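Local coordinates for heme utilization carrier protein (Escherichia coli O157:H7, PDB 6U9J) that probably acts as a cytosolic heme carrier in heme utilisation, linked to anaerobic heme degradation, at residues 132-137 and 144-149. Numbering follows the deposited sequence.
With PO4 (phosphate ion), chain E.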
ATOM      1  N   ILE A 132       4.253   3.914  10.030  1.00 17.13           N
ATOM      2  CA  ILE A 132       5.705   3.824   9.902  1.00 16.31           C
ATOM      3  C   ILE A 132       6.243   3.174  11.164  1.00 17.91           C
ATOM      4  O   ILE A 132       5.911   3.608  12.271  1.00 20.84           O
ATOM      5  CB  ILE A 132       6.358   5.199   9.694  1.00 17.83           C
ATOM      6  CG1 ILE A 132       5.824   5.860   8.420  1.00 18.54           C
ATOM      7  CG2 ILE A 132       7.874   5.060   9.608  1.00 22.11           C
ATOM      8  CD1 ILE A 132       6.254   7.307   8.293  1.00 22.01           C
ATOM      9  N   PHE A 133       7.078   2.146  11.000  1.00 16.67           N
ATOM     10  CA  PHE A 133       7.699   1.432  12.108  1.00 17.55           C
ATOM     11  C   PHE A 133       9.204   1.645  12.090  1.00 18.23           C
ATOM     12  O   PHE A 133       9.820   1.652  11.027  1.00 19.72           O
ATOM     13  CB  PHE A 133       7.414  -0.073  12.021  1.00 19.52           C
ATOM     14  CG  PHE A 133       5.989  -0.428  12.270  1.00 22.67           C
ATOM     15  CD1 PHE A 133       5.075  -0.450  11.229  1.00 22.42           C
ATOM     16  CD2 PHE A 133       5.560  -0.760  13.551  1.00 23.85           C
ATOM     17  CE1 PHE A 133       3.747  -0.781  11.461  1.00 27.00           C
ATOM     18  CE2 PHE A 133       4.231  -1.095  13.791  1.00 29.98           C
ATOM     19  CZ  PHE A 133       3.326  -1.103  12.747  1.00 27.11           C
ATOM     20  N   LEU A 134       9.814   1.750  13.271  1.00 16.56           N
ATOM     21  CA  LEU A 134      11.259   1.914  13.316  1.00 20.60           C
ATOM     22  C   LEU A 134      11.963   0.661  12.819  1.00 25.84           C
ATOM     23  O   LEU A 134      11.436  -0.451  12.911  1.00 24.59           O
ATOM     24  CB  LEU A 134      11.728   2.217  14.731  1.00 22.11           C
ATOM     25  CG  LEU A 134      11.482   3.618  15.252  1.00 21.49           C
ATOM     26  CD1 LEU A 134      12.348   3.861  16.484  1.00 23.33           C
ATOM     27  CD2 LEU A 134      11.771   4.657  14.191  1.00 26.31           C
ATOM     28  N   GLY A 135      13.183   0.857  12.296  1.00 30.49           N
ATOM     29  CA  GLY A 135      13.963  -0.240  11.754  1.00 28.71           C
ATOM     30  C   GLY A 135      14.625  -1.103  12.816  1.00 30.97           C
ATOM     31  O   GLY A 135      14.662  -0.788  14.005  1.00 31.69           O
ATOM     32  N   ARG A 136      15.167  -2.227  12.361  1.00 25.82           N
ATOM     33  CA  ARG A 136      15.724  -3.229  13.259  1.00 31.07           C
ATOM     34  C   ARG A 136      17.075  -3.699  12.745  1.00 37.19           C
ATOM     35  O   ARG A 136      17.437  -3.475  11.584  1.00 35.05           O
ATOM     36  CB  ARG A 136      14.776  -4.422  13.420  1.00 22.89           C
ATOM     37  CG  ARG A 136      13.487  -4.065  14.148  1.00 31.59           C
ATOM     38  CD  ARG A 136      12.588  -5.262  14.369  1.00 34.14           C
ATOM     39  NE  ARG A 136      11.312  -4.839  14.930  1.00 36.91           N
ATOM     40  CZ  ARG A 136      11.038  -4.800  16.230  1.00 28.06           C
ATOM     41  NH1 ARG A 136       9.847  -4.379  16.641  1.00 29.19           N
ATOM     42  NH2 ARG A 136      11.956  -5.170  17.121  1.00 26.27           N
ATOM     43  N   ASP A 137      17.828  -4.338  13.643  1.00 32.51           N
ATOM     44  CA  ASP A 137      19.104  -4.938  13.287  1.00 39.40           C
ATOM     45  C   ASP A 137      18.903  -6.416  12.955  1.00 42.41           C
ATOM     46  O   ASP A 137      17.784  -6.934  12.950  1.00 39.63           O
ATOM     47  CB  ASP A 137      20.138  -4.726  14.401  1.00 40.49           C
ATOM     48  CG  ASP A 137      19.800  -5.453  15.715  1.00 38.42           C
ATOM     49  OD1 ASP A 137      18.986  -6.403  15.748  1.00 34.66           O
ATOM     50  OD2 ASP A 137      20.381  -5.065  16.751  1.00 38.30           O
ATOM     51  N   SER A 144      18.843   1.632  18.293  1.00 21.69           N
ATOM     52  CA  SER A 144      18.703   2.572  19.404  0.64 20.30           C
ATOM     53  C   SER A 144      18.882   4.014  18.968  1.00 21.88           C
ATOM     54  O   SER A 144      18.283   4.917  19.558  1.00 20.37           O
ATOM     55  CB  SER A 144      19.697   2.226  20.510  0.64 22.98           C
ATOM     56  OG  SER A 144      19.306   1.016  21.112  0.64 24.23           O
ATOM     57  N   GLU A 145      19.700   4.250  17.936  1.00 25.43           N
ATOM     58  CA  GLU A 145      19.849   5.602  17.405  1.00 22.37           C
ATOM     59  C   GLU A 145      18.516   6.141  16.883  1.00 20.94           C
ATOM     60  O   GLU A 145      18.187   7.318  17.092  1.00 23.05           O
ATOM     61  CB  GLU A 145      20.917   5.598  16.308  1.00 29.74           C
ATOM     62  CG  GLU A 145      21.100   6.910  15.570  1.00 42.66           C
ATOM     63  CD  GLU A 145      22.034   6.766  14.376  1.00 55.43           C
ATOM     64  OE1 GLU A 145      23.227   7.106  14.511  1.00 50.26           O
ATOM     65  OE2 GLU A 145      21.576   6.304  13.307  1.00 59.49           O
ATOM     66  N   GLN A 146      17.729   5.281  16.221  1.00 20.00           N
ATOM     67  CA  GLN A 146      16.396   5.675  15.766  0.63 19.41           C
ATOM     68  C   GLN A 146      15.445   5.866  16.940  1.00 17.59           C
ATOM     69  O   GLN A 146      14.633   6.801  16.939  1.00 19.08           O
ATOM     70  CB  GLN A 146      15.824   4.629  14.819  0.63 19.68           C
ATOM     71  CG  GLN A 146      16.503   4.542  13.476  0.63 23.74           C
ATOM     72  CD  GLN A 146      15.594   3.935  12.430  0.63 24.43           C
ATOM     73  OE1 GLN A 146      14.527   3.400  12.748  0.63 20.32           O
ATOM     74  NE2 GLN A 146      16.000   4.033  11.170  0.63 26.47           N
ATOM     75  N   VAL A 147      15.514   4.977  17.935  1.00 17.28           N
ATOM     76  CA  VAL A 147      14.666   5.133  19.112  1.00 18.71           C
ATOM     77  C   VAL A 147      14.944   6.467  19.799  1.00 16.91           C
ATOM     78  O   VAL A 147      14.020   7.161  20.231  1.00 17.77           O
ATOM     79  CB  VAL A 147      14.870   3.940  20.067  1.00 16.29           C
ATOM     80  CG1 VAL A 147      14.144   4.183  21.385  1.00 18.37           C
ATOM     81  CG2 VAL A 147      14.391   2.652  19.392  1.00 16.31           C
ATOM     82  N   SER A 148      16.217   6.854  19.894  1.00 16.72           N
ATOM     83  CA  SER A 148      16.537   8.147  20.487  1.00 16.68           C
ATOM     84  C   SER A 148      15.924   9.295  19.684  1.00 20.04           C
ATOM     85  O   SER A 148      15.326  10.215  20.254  1.00 20.14           O
ATOM     86  CB  SER A 148      18.050   8.314  20.583  1.00 24.19           C
ATOM     87  OG  SER A 148      18.373   9.527  21.245  1.00 28.06           O
ATOM     88  N   ALA A 149      16.042   9.241  18.356  1.00 19.52           N
ATOM     89  CA  ALA A 149      15.469  10.294  17.518  1.00 19.57           C
ATOM     90  C   ALA A 149      13.944  10.318  17.618  1.00 18.59           C
ATOM     91  O   ALA A 149      13.324  11.389  17.650  1.00 20.58           O
ATOM     92  CB  ALA A 149      15.922  10.084  16.077  1.00 21.70           C
TER
HETATM   93  P   PO4 E 201      14.324  -2.492   8.652  1.00 89.38           P
HETATM   94  O1  PO4 E 201      13.552  -1.291   8.132  1.00 41.42           O
HETATM   95  O2  PO4 E 201      14.407  -3.547   7.571  1.00 77.20           O
HETATM   96  O3  PO4 E 201      15.719  -2.066   9.055  1.00 57.34           O
HETATM   97  O4  PO4 E 201      13.626  -3.085   9.854  1.00 50.51           O
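Both ends of the Q146 carboxamide are gripped by backbone groups. Its OE1 accepts a hydrogen bond from the backbone N of G135 at 2.9 Å, nearly straight at 163°, with the donor tilted 32° from the carbonyl plane. Its NE2 gives a hydrogen bond to the carbonyl of N56 and a weak one to that of W54. This pairing of donors and acceptors is consistent with the orientation of the amide, and the buried polar group links segment 132-137 and helix 144-157 to N56 at the start of strand 56-62. The Q146 chain reaches across because CG lies anti to the carbonyl carbon (chi1 -69°) and the rest runs out extended.

The L134 and Q146 side chains run alongside each other, pointing opposite ways. L134 CD2 lies against the amide oxygen, 3.4 Å from Q146 OE1, and both methyls are near Q146 CB, CD1 at 3.9 Å. The same CD1 continues onto the helix backbone, 3.7 Å from V147 N, and meets V147 CG2 at 3.8 Å. L134 is thus a buried apolar link from loop to helix, also touching A117 and W54.

On the loop, the backbone N of R136 makes weak hydrogen bonds to a phosphate ion, probably from the crystallisation liquor, which S71 also holds.

Within the ChuX/HutX family region, the contact joins segment 132-137 to the first turns of the C-terminal helix 144-157 across a short loop, a side-chain-to-backbone bond holding the helix against the antiparallel sheet. L134 and R136 also lean on the neighbouring strand 114-122, while Q146 rests on V57 of strand 56-62, which flanks strand 128-133 on its other side in the six-stranded sheet.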